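Local coordinates for protein restriction endonuclease S subunits (Thermoanaerobacter tengcongensis, PDB 3OKG) that probably recognises the target DNA sequence as the specificity subunit of a type I restriction-modification methyltransferase, its two recognition domains held apart by coiled-coil helices, at residues 320-334 / 358-372. Sequence-based numbering, arbitrary orientation.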
loop_
_atom_site.group_PDB
_atom_site.type_symbol
_atom_site.label_atom_id
_atom_site.label_comp_id
_atom_site.label_asym_id
_atom_site.label_seq_id
_atom_site.Cartn_x
_atom_site.Cartn_y
_atom_site.Cartn_z
ATOM N N ASP A 320 -24.731 -34.606 -1.707
ATOM C CA ASP A 320 -23.739 -35.105 -2.656
ATOM C C ASP A 320 -23.796 -34.410 -4.021
ATOM O O ASP A 320 -22.788 -34.336 -4.706
ATOM C CB ASP A 320 -23.854 -36.622 -2.842
ATOM C CG ASP A 320 -23.669 -37.383 -1.545
ATOM O OD1 ASP A 320 -22.919 -36.897 -0.674
ATOM O OD2 ASP A 320 -24.276 -38.466 -1.403
ATOM N N SER A 321 -24.958 -33.909 -4.422
ATOM C CA SER A 321 -25.059 -33.328 -5.767
ATOM C C SER A 321 -24.582 -31.877 -5.842
ATOM O O SER A 321 -24.686 -31.260 -6.895
ATOM C CB SER A 321 -26.490 -33.406 -6.292
ATOM O OG SER A 321 -27.334 -32.540 -5.552
ATOM N N LEU A 322 -24.087 -31.334 -4.731
ATOM C CA LEU A 322 -23.697 -29.921 -4.672
ATOM C C LEU A 322 -22.282 -29.772 -4.104
ATOM O O LEU A 322 -22.002 -30.248 -2.999
ATOM C CB LEU A 322 -24.689 -29.118 -3.822
ATOM C CG LEU A 322 -24.321 -27.657 -3.481
ATOM C CD1 LEU A 322 -24.346 -26.778 -4.744
ATOM C CD2 LEU A 322 -25.289 -27.086 -2.453
ATOM N N GLU A 323 -21.399 -29.133 -4.881
ATOM C CA GLU A 323 -20.033 -28.829 -4.467
ATOM C C GLU A 323 -20.021 -27.664 -3.494
ATOM O O GLU A 323 -20.694 -26.650 -3.709
ATOM C CB GLU A 323 -19.177 -28.467 -5.685
ATOM C CG GLU A 323 -18.742 -29.655 -6.519
ATOM C CD GLU A 323 -17.722 -30.527 -5.793
ATOM O OE1 GLU A 323 -17.071 -30.027 -4.854
ATOM O OE2 GLU A 323 -17.568 -31.709 -6.162
ATOM N N ARG A 324 -19.249 -27.806 -2.423
ATOM C CA ARG A 324 -19.125 -26.764 -1.422
ATOM C C ARG A 324 -18.788 -25.431 -2.066
ATOM O O ARG A 324 -19.384 -24.384 -1.778
ATOM C CB ARG A 324 -17.972 -27.135 -0.473
ATOM C CG ARG A 324 -17.581 -26.013 0.438
ATOM C CD ARG A 324 -16.970 -26.553 1.710
ATOM N NE ARG A 324 -15.525 -26.709 1.648
ATOM C CZ ARG A 324 -14.915 -27.813 1.247
ATOM N NH1 ARG A 324 -15.635 -28.857 0.851
ATOM N NH2 ARG A 324 -13.583 -27.868 1.246
ATOM N N PHE A 325 -17.793 -25.466 -2.935
ATOM C CA PHE A 325 -17.315 -24.220 -3.526
ATOM C C PHE A 325 -18.229 -23.618 -4.588
ATOM O O PHE A 325 -18.189 -22.404 -4.822
ATOM C CB PHE A 325 -15.876 -24.387 -3.993
ATOM C CG PHE A 325 -14.915 -24.518 -2.833
ATOM C CD1 PHE A 325 -14.839 -23.510 -1.885
ATOM C CD2 PHE A 325 -14.132 -25.647 -2.673
ATOM C CE1 PHE A 325 -13.965 -23.614 -0.790
ATOM C CE2 PHE A 325 -13.264 -25.762 -1.592
ATOM C CZ PHE A 325 -13.192 -24.742 -0.646
ATOM N N TRP A 326 -19.082 -24.448 -5.191
ATOM C CA TRP A 326 -20.139 -23.912 -6.094
ATOM C C TRP A 326 -21.108 -23.073 -5.270
ATOM O O TRP A 326 -21.446 -21.930 -5.622
ATOM C CB TRP A 326 -20.882 -25.065 -6.790
ATOM C CG TRP A 326 -21.952 -24.643 -7.780
ATOM C CD1 TRP A 326 -23.322 -24.753 -7.618
ATOM C CD2 TRP A 326 -21.749 -24.074 -9.083
ATOM N NE1 TRP A 326 -23.975 -24.289 -8.747
ATOM C CE2 TRP A 326 -23.033 -23.881 -9.667
ATOM C CE3 TRP A 326 -20.608 -23.744 -9.835
ATOM C CZ2 TRP A 326 -23.203 -23.330 -10.935
ATOM C CZ3 TRP A 326 -20.781 -23.198 -11.107
ATOM C CH2 TRP A 326 -22.068 -23.002 -11.645
ATOM N N LEU A 327 -21.543 -23.654 -4.151
ATOM C CA LEU A 327 -22.410 -22.966 -3.200
ATOM C C LEU A 327 -21.788 -21.654 -2.714
ATOM O O LEU A 327 -22.436 -20.610 -2.697
ATOM C CB LEU A 327 -22.671 -23.868 -1.986
ATOM C CG LEU A 327 -23.531 -23.254 -0.880
ATOM C CD1 LEU A 327 -24.849 -22.741 -1.455
ATOM C CD2 LEU A 327 -23.785 -24.268 0.231
ATOM N N LEU A 328 -20.520 -21.717 -2.316
ATOM C CA LEU A 328 -19.828 -20.543 -1.801
ATOM C C LEU A 328 -19.769 -19.400 -2.816
ATOM O O LEU A 328 -20.045 -18.243 -2.479
ATOM C CB LEU A 328 -18.404 -20.917 -1.370
ATOM C CG LEU A 328 -17.742 -19.914 -0.428
ATOM C CD1 LEU A 328 -18.611 -19.734 0.792
ATOM C CD2 LEU A 328 -16.332 -20.386 -0.008
ATOM N N TYR A 329 -19.369 -19.699 -4.044
ATOM C CA TYR A 329 -19.353 -18.663 -5.076
ATOM C C TYR A 329 -20.732 -18.056 -5.291
ATOM O O TYR A 329 -20.872 -16.851 -5.497
ATOM C CB TYR A 329 -18.855 -19.217 -6.398
ATOM C CG TYR A 329 -17.357 -19.130 -6.538
ATOM C CD1 TYR A 329 -16.588 -20.281 -6.651
ATOM C CD2 TYR A 329 -16.712 -17.892 -6.537
ATOM C CE1 TYR A 329 -15.203 -20.214 -6.775
ATOM C CE2 TYR A 329 -15.324 -17.810 -6.651
ATOM C CZ TYR A 329 -14.587 -18.972 -6.761
ATOM O OH TYR A 329 -13.224 -18.901 -6.877
ATOM N N TYR A 330 -21.758 -18.904 -5.257
ATOM C CA TYR A 330 -23.126 -18.423 -5.511
ATOM C C TYR A 330 -23.563 -17.473 -4.407
ATOM O O TYR A 330 -24.061 -16.387 -4.681
ATOM C CB TYR A 330 -24.087 -19.603 -5.583
ATOM C CG TYR A 330 -25.473 -19.232 -6.084
ATOM C CD1 TYR A 330 -25.645 -18.634 -7.316
ATOM C CD2 TYR A 330 -26.608 -19.512 -5.318
ATOM C CE1 TYR A 330 -26.915 -18.302 -7.784
ATOM C CE2 TYR A 330 -27.873 -19.185 -5.774
ATOM C CZ TYR A 330 -28.024 -18.595 -6.996
ATOM O OH TYR A 330 -29.271 -18.268 -7.469
ATOM N N LEU A 331 -23.345 -17.875 -3.158
ATOM C CA LEU A 331 -23.713 -17.051 -2.009
ATOM C C LEU A 331 -22.974 -15.719 -2.000
ATOM O O LEU A 331 -23.539 -14.692 -1.624
ATOM C CB LEU A 331 -23.441 -17.786 -0.693
ATOM C CG LEU A 331 -24.271 -19.037 -0.394
ATOM C CD1 LEU A 331 -23.736 -19.702 0.869
ATOM C CD2 LEU A 331 -25.772 -18.749 -0.267
ATOM N N HIS A 332 -21.719 -15.739 -2.420
ATOM C CA HIS A 332 -20.925 -14.517 -2.497
ATOM C C HIS A 332 -21.508 -13.604 -3.561
ATOM O O HIS A 332 -21.767 -12.438 -3.289
ATOM C CB HIS A 332 -19.449 -14.827 -2.775
ATOM C CG HIS A 332 -18.535 -13.658 -2.565
ATOM N ND1 HIS A 332 -17.791 -13.098 -3.583
ATOM C CD2 HIS A 332 -18.254 -12.934 -1.453
ATOM C CE1 HIS A 332 -17.085 -12.087 -3.107
ATOM N NE2 HIS A 332 -17.348 -11.966 -1.817
ATOM N N TYR A 333 -21.730 -14.145 -4.760
ATOM C CA TYR A 333 -22.382 -13.418 -5.843
ATOM C C TYR A 333 -23.736 -12.830 -5.435
ATOM O O TYR A 333 -24.105 -11.757 -5.891
ATOM C CB TYR A 333 -22.535 -14.328 -7.064
ATOM C CG TYR A 333 -23.413 -13.794 -8.171
ATOM C CD1 TYR A 333 -23.049 -12.665 -8.901
ATOM C CD2 TYR A 333 -24.592 -14.444 -8.513
ATOM C CE1 TYR A 333 -23.854 -12.189 -9.932
ATOM C CE2 TYR A 333 -25.400 -13.982 -9.528
ATOM C CZ TYR A 333 -25.037 -12.859 -10.236
ATOM O OH TYR A 333 -25.872 -12.419 -11.249
ATOM N N LEU A 334 -24.469 -13.536 -4.577
ATOM C CA LEU A 334 -25.781 -13.085 -4.121
ATOM C C LEU A 334 -25.716 -12.140 -2.924
ATOM O O LEU A 334 -26.754 -11.762 -2.386
ATOM C CB LEU A 334 -26.646 -14.277 -3.704
ATOM C CG LEU A 334 -27.181 -15.279 -4.729
ATOM C CD1 LEU A 334 -28.225 -16.180 -4.052
ATOM C CD2 LEU A 334 -27.762 -14.568 -5.944
ATOM N N VAL A 358 -34.166 -20.396 -1.753
ATOM C CA VAL A 358 -33.232 -19.802 -2.716
ATOM C C VAL A 358 -33.041 -20.736 -3.897
ATOM O O VAL A 358 -32.621 -21.875 -3.708
ATOM C CB VAL A 358 -31.856 -19.581 -2.039
ATOM C CG1 VAL A 358 -30.816 -19.134 -3.055
ATOM C CG2 VAL A 358 -31.990 -18.568 -0.899
ATOM N N PHE A 359 -33.341 -20.287 -5.119
ATOM C CA PHE A 359 -33.001 -21.106 -6.287
ATOM C C PHE A 359 -31.511 -21.007 -6.645
ATOM O O PHE A 359 -30.943 -19.934 -6.564
ATOM C CB PHE A 359 -33.839 -20.713 -7.508
ATOM C CG PHE A 359 -35.105 -21.506 -7.630
ATOM C CD1 PHE A 359 -35.075 -22.804 -8.147
ATOM C CD2 PHE A 359 -36.304 -20.983 -7.177
ATOM C CE1 PHE A 359 -36.240 -23.562 -8.241
ATOM C CE2 PHE A 359 -37.469 -21.725 -7.267
ATOM C CZ PHE A 359 -37.434 -23.022 -7.800
ATOM N N ILE A 360 -30.913 -22.124 -7.057
ATOM C CA ILE A 360 -29.517 -22.150 -7.495
ATOM C C ILE A 360 -29.422 -23.023 -8.736
ATOM O O ILE A 360 -30.062 -24.080 -8.801
ATOM C CB ILE A 360 -28.584 -22.695 -6.346
ATOM C CG1 ILE A 360 -27.091 -22.683 -6.747
ATOM C CG2 ILE A 360 -29.011 -24.120 -5.894
ATOM C CD1 ILE A 360 -26.153 -23.108 -5.561
ATOM N N PRO A 361 -28.627 -22.597 -9.740
ATOM C CA PRO A 361 -28.517 -23.465 -10.911
ATOM C C PRO A 361 -27.558 -24.588 -10.556
ATOM O O PRO A 361 -26.534 -24.383 -9.911
ATOM C CB PRO A 361 -27.875 -22.560 -11.983
ATOM C CG PRO A 361 -27.401 -21.284 -11.249
ATOM C CD PRO A 361 -27.681 -21.468 -9.772
ATOM N N LEU A 362 -27.878 -25.789 -10.977
ATOM C CA LEU A 362 -27.136 -26.932 -10.527
ATOM C C LEU A 362 -26.660 -27.783 -11.679
ATOM O O LEU A 362 -27.433 -28.605 -12.202
ATOM C CB LEU A 362 -27.988 -27.778 -9.543
ATOM C CG LEU A 362 -27.190 -28.869 -8.813
ATOM C CD1 LEU A 362 -26.370 -28.256 -7.637
ATOM C CD2 LEU A 362 -28.109 -29.983 -8.307
ATOM N N PRO A 363 -25.383 -27.593 -12.079
ATOM C CA PRO A 363 -24.736 -28.452 -13.065
ATOM C C PRO A 363 -24.454 -29.812 -12.466
ATOM O O PRO A 363 -24.503 -29.963 -11.241
ATOM C CB PRO A 363 -23.375 -27.755 -13.322
ATOM C CG PRO A 363 -23.504 -26.369 -12.718
ATOM C CD PRO A 363 -24.458 -26.565 -11.564
ATOM N N PRO A 364 -24.125 -30.791 -13.315
ATOM C CA PRO A 364 -23.556 -32.038 -12.811
ATOM C C PRO A 364 -22.263 -31.721 -12.045
ATOM O O PRO A 364 -21.616 -30.703 -12.293
ATOM C CB PRO A 364 -23.243 -32.830 -14.082
ATOM C CG PRO A 364 -24.087 -32.212 -15.158
ATOM C CD PRO A 364 -24.283 -30.780 -14.781
ATOM N N LEU A 365 -21.883 -32.586 -11.120
ATOM C CA LEU A 365 -20.698 -32.312 -10.288
ATOM C C LEU A 365 -19.458 -31.978 -11.101
ATOM O O LEU A 365 -18.690 -31.074 -10.755
ATOM C CB LEU A 365 -20.403 -33.497 -9.378
ATOM C CG LEU A 365 -21.387 -33.643 -8.221
ATOM C CD1 LEU A 365 -21.248 -35.024 -7.584
ATOM C CD2 LEU A 365 -21.154 -32.538 -7.192
ATOM N N GLU A 366 -19.251 -32.714 -12.182
ATOM C CA GLU A 366 -18.056 -32.507 -12.978
ATOM C C GLU A 366 -18.003 -31.082 -13.528
ATOM O O GLU A 366 -16.935 -30.487 -13.590
ATOM C CB GLU A 366 -17.927 -33.534 -14.106
ATOM C CG GLU A 366 -16.468 -33.955 -14.328
ATOM C CD GLU A 366 -16.088 -34.111 -15.801
ATOM O OE1 GLU A 366 -14.892 -34.356 -16.085
ATOM O OE2 GLU A 366 -16.975 -33.987 -16.676
ATOM N N GLU A 367 -19.152 -30.538 -13.915
ATOM C CA GLU A 367 -19.189 -29.191 -14.479
ATOM C C GLU A 367 -19.066 -28.132 -13.392
ATOM O O GLU A 367 -18.479 -27.075 -13.619
ATOM C CB GLU A 367 -20.461 -28.968 -15.285
ATOM C CG GLU A 367 -20.665 -27.538 -15.780
ATOM C CD GLU A 367 -19.817 -27.211 -17.008
ATOM O OE1 GLU A 367 -18.898 -27.996 -17.331
ATOM O OE2 GLU A 367 -20.067 -26.166 -17.639
ATOM N N GLN A 368 -19.631 -28.395 -12.215
ATOM C CA GLN A 368 -19.418 -27.481 -11.090
ATOM C C GLN A 368 -17.932 -27.391 -10.813
ATOM O O GLN A 368 -17.412 -26.311 -10.538
ATOM C CB GLN A 368 -20.096 -27.954 -9.802
ATOM C CG GLN A 368 -21.597 -27.854 -9.820
ATOM C CD GLN A 368 -22.206 -28.505 -8.591
ATOM O OE1 GLN A 368 -21.799 -28.215 -7.462
ATOM N NE2 GLN A 368 -23.183 -29.395 -8.803
ATOM N N ARG A 369 -17.250 -28.529 -10.848
ATOM C CA ARG A 369 -15.831 -28.518 -10.507
ATOM C C ARG A 369 -15.019 -27.796 -11.589
ATOM O O ARG A 369 -14.124 -27.015 -11.280
ATOM C CB ARG A 369 -15.299 -29.936 -10.258
ATOM C CG ARG A 369 -15.775 -30.523 -8.917
ATOM C CD ARG A 369 -15.066 -31.843 -8.580
ATOM N NE ARG A 369 -15.352 -32.875 -9.573
ATOM C CZ ARG A 369 -16.194 -33.891 -9.381
ATOM N NH1 ARG A 369 -16.829 -34.021 -8.220
ATOM N NH2 ARG A 369 -16.393 -34.779 -10.353
ATOM N N ARG A 370 -15.356 -28.060 -12.848
ATOM C CA ARG A 370 -14.694 -27.420 -14.001
ATOM C C ARG A 370 -14.805 -25.890 -13.941
ATOM O O ARG A 370 -13.825 -25.175 -14.153
ATOM C CB ARG A 370 -15.298 -27.948 -15.316
ATOM C CG ARG A 370 -14.544 -27.531 -16.594
ATOM C CD ARG A 370 -15.291 -27.970 -17.867
ATOM N NE ARG A 370 -16.453 -27.117 -18.099
ATOM C CZ ARG A 370 -16.393 -25.921 -18.678
ATOM N NH1 ARG A 370 -15.227 -25.440 -19.110
ATOM N NH2 ARG A 370 -17.493 -25.200 -18.826
ATOM N N ILE A 371 -16.000 -25.397 -13.636
ATOM C CA ILE A 371 -16.255 -23.971 -13.521
ATOM C C ILE A 371 -15.615 -23.368 -12.268
ATOM O O ILE A 371 -15.045 -22.280 -12.330
ATOM C CB ILE A 371 -17.777 -23.665 -13.528
ATOM C CG1 ILE A 371 -18.375 -24.028 -14.887
ATOM C CG2 ILE A 371 -18.031 -22.192 -13.221
ATOM C CD1 ILE A 371 -19.905 -23.962 -14.914
ATOM N N VAL A 372 -15.663 -24.085 -11.146
ATOM C CA VAL A 372 -14.985 -23.626 -9.916
ATOM C C VAL A 372 -13.465 -23.457 -10.151
ATOM O O VAL A 372 -12.840 -22.514 -9.665
ATOM C CB VAL A 372 -15.246 -24.566 -8.697
ATOM C CG1 VAL A 372 -14.243 -24.336 -7.587
ATOM C CG2 VAL A 372 -16.659 -24.329 -8.117
HETATM O O HOH W 1 -25.270 -32.218 -9.358
#
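Helix 324-333, whose Trp326 and Tyr330 meet the other segment, runs at 136° to strand 359-362 and at 57° to helix 365-372, its axis passing 9.5 Å from that of the latter. Trp326 enters the angle between strand and helix. With CG anti to the backbone N (chi1 -178°), its indole points NE1 at Pro361 O, 2.8 Å away, in the ring plane and nearly in line with the carbonyl. Gln368 CG sits over the five-membered ring and Pro363 CG over the six-membered ring, CH-pi contacts on the same face, with Pro363 CD 3.5 Å from Trp326 CZ2, while Ile371 CG2 meets the edge at CZ3. One turn on, Tyr330 OH makes a hydrogen bond of 2.5 Å to Phe359 O; Ile360 CG1 lies over one face of its ring, and Leu334 CG, from the same segment as Tyr330, over the other. An alanine in place of Trp326 would probably leave Pro361 O without its donor and open a gap between Pro363, Gln368 and Ile371. The Gln368 side chain, extended beyond CG, ties the loop before helix 324-333 to the turn that ends strand 359-362: OE1 accepts from Glu323 N (2.8 Å), while NE2 donates to Ser321 O (3.1 Å) and Pro363 O (2.8 Å), both near the amide plane. A water bridges the same two carbonyls. Arg369 NH1 forms a salt bridge with Glu323 OE2 (3.2 Å). Tyr329 OH reaches Asp376 farther along the long helix. Side-chain donors thus serve carbonyls of the strand and both loops, joining helix 324-333 of the second recognition domain to the start of helix 365-388, which leads into the coiled coil.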